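PDB 7BIP: luciferase-like monooxygenase from Streptomyces bottropensis, which probably acts as a monooxygenase of the bacterial luciferase-like family in the biosynthesis of the aromatic polyketide rishirilide. Local coordinates for residues 314-317 and 318-321. Sequence-based numbering, arbitrary orientation.
Sequences GWFG and DFTI
Phe316, in the last turn of helix 302-316, meets Phe319 just beyond the turn that leads into strand 320-324. CB of Phe316 lies 3.7 Å from CE2 of Phe319, and that same CE2 sits at the edge of the Phe316 ring, 3.9 Å from its CD2. The ring planes are inclined at 60° with centroids 6.0 Å apart, an oblique pairing. A large apolar side chain suits this buried place, for Phe316 also touches Val205 and Leu209 of helix 202-218 and Met230 of strand 228-236.

Gly317 ends the helix with a positive phi of 87°; at these backbone angles a side chain would jam against the carbonyl of Phe316, so glycine fits. Its buried O has no hydrogen-bonding partner and rests at the edge of the Phe319 ring, 3.3 Å from CD2. An aspartate suits position 318 because OD1 accepts a hydrogen bond from Met1 N and forms a salt bridge with NE of Arg313. Phe319, equally apolar and touching Ile228 and the same Met230, holds CG between its backbone N and carbonyl carbon (chi1 66°), which brings the CD2-CE2 edge back against Gly317 O and CB of Phe316. A serine here would probably leave Phe316 without its aromatic neighbour and open a gap beside Met230. A glycine with positive phi just after the helix thus carries the chain into a parallel strand, the alpha-to-beta connection of the TIM-barrel fold of the luciferase-like family, here placing strand 320-324 between its parallel neighbours 2-6 and 228-236.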
loop_
_atom_site.group_PDB
_atom_site.type_symbol
_atom_site.label_atom_id
_atom_site.label_comp_id
_atom_site.label_asym_id
_atom_site.label_seq_id
_atom_site.Cartn_x
_atom_site.Cartn_y
_atom_site.Cartn_z
ATOM N N GLY A 314 -29.343 -22.559 2.715
ATOM C CA GLY A 314 -29.841 -23.808 3.271
ATOM C C GLY A 314 -28.752 -24.838 3.499
ATOM O O GLY A 314 -28.814 -25.608 4.462
ATOM N N TRP A 315 -27.734 -24.866 2.629
ATOM C CA TRP A 315 -26.649 -25.826 2.804
ATOM C C TRP A 315 -25.660 -25.391 3.877
ATOM O O TRP A 315 -25.186 -26.221 4.661
ATOM C CB TRP A 315 -25.877 -26.025 1.498
ATOM C CG TRP A 315 -26.683 -26.504 0.349
ATOM C CD1 TRP A 315 -27.824 -27.251 0.391
ATOM C CD2 TRP A 315 -26.403 -26.270 -1.035
ATOM N NE1 TRP A 315 -28.275 -27.494 -0.886
ATOM C CE2 TRP A 315 -27.421 -26.899 -1.780
ATOM C CE3 TRP A 315 -25.393 -25.581 -1.718
ATOM C CZ2 TRP A 315 -27.454 -26.866 -3.177
ATOM C CZ3 TRP A 315 -25.422 -25.553 -3.103
ATOM C CH2 TRP A 315 -26.448 -26.190 -3.818
ATOM N N PHE A 316 -25.303 -24.110 3.898
ATOM C CA PHE A 316 -24.147 -23.651 4.650
ATOM C C PHE A 316 -24.489 -22.827 5.876
ATOM O O PHE A 316 -23.614 -22.631 6.723
ATOM C CB PHE A 316 -23.225 -22.809 3.751
ATOM C CG PHE A 316 -22.719 -23.536 2.537
ATOM C CD1 PHE A 316 -22.592 -24.919 2.531
ATOM C CD2 PHE A 316 -22.352 -22.826 1.395
ATOM C CE1 PHE A 316 -22.127 -25.582 1.404
ATOM C CE2 PHE A 316 -21.892 -23.481 0.274
ATOM C CZ PHE A 316 -21.764 -24.852 0.274
ATOM N N GLY A 317 -25.715 -22.338 5.995
ATOM C CA GLY A 317 -26.026 -21.391 7.042
ATOM C C GLY A 317 -25.730 -19.975 6.594
ATOM O O GLY A 317 -25.478 -19.700 5.417
ATOM N N ASP A 318 -25.760 -19.057 7.555
ATOM C CA ASP A 318 -25.494 -17.653 7.256
ATOM C C ASP A 318 -23.996 -17.371 7.253
ATOM O O ASP A 318 -23.282 -17.767 8.179
ATOM C CB ASP A 318 -26.197 -16.761 8.273
ATOM C CG ASP A 318 -27.657 -16.579 7.963
ATOM O OD1 ASP A 318 -27.966 -16.064 6.871
ATOM O OD2 ASP A 318 -28.495 -16.965 8.802
ATOM N N PHE A 319 -23.514 -16.683 6.220
ATOM C CA PHE A 319 -22.091 -16.351 6.130
ATOM C C PHE A 319 -21.944 -15.139 5.211
ATOM O O PHE A 319 -22.936 -14.511 4.824
ATOM C CB PHE A 319 -21.270 -17.565 5.668
ATOM C CG PHE A 319 -21.570 -18.019 4.256
ATOM C CD1 PHE A 319 -20.731 -17.663 3.209
ATOM C CD2 PHE A 319 -22.676 -18.809 3.982
ATOM C CE1 PHE A 319 -20.999 -18.073 1.913
ATOM C CE2 PHE A 319 -22.948 -19.226 2.683
ATOM C CZ PHE A 319 -22.102 -18.854 1.644
ATOM N N THR A 320 -20.699 -14.788 4.897
ATOM C CA THR A 320 -20.364 -13.608 4.108
ATOM C C THR A 320 -19.936 -14.032 2.706
ATOM O O THR A 320 -18.959 -14.774 2.551
ATOM C CB THR A 320 -19.256 -12.813 4.797
ATOM O OG1 THR A 320 -19.711 -12.397 6.095
ATOM C CG2 THR A 320 -18.884 -11.594 3.973
ATOM N N ILE A 321 -20.664 -13.561 1.690
ATOM C CA ILE A 321 -20.344 -13.850 0.293
ATOM C C ILE A 321 -19.689 -12.622 -0.317
ATOM O O ILE A 321 -20.173 -11.498 -0.125
ATOM C CB ILE A 321 -21.602 -14.232 -0.506
ATOM C CG1 ILE A 321 -22.021 -15.676 -0.204
ATOM C CG2 ILE A 321 -21.354 -14.044 -2.018
ATOM C CD1 ILE A 321 -23.334 -16.121 -0.862
#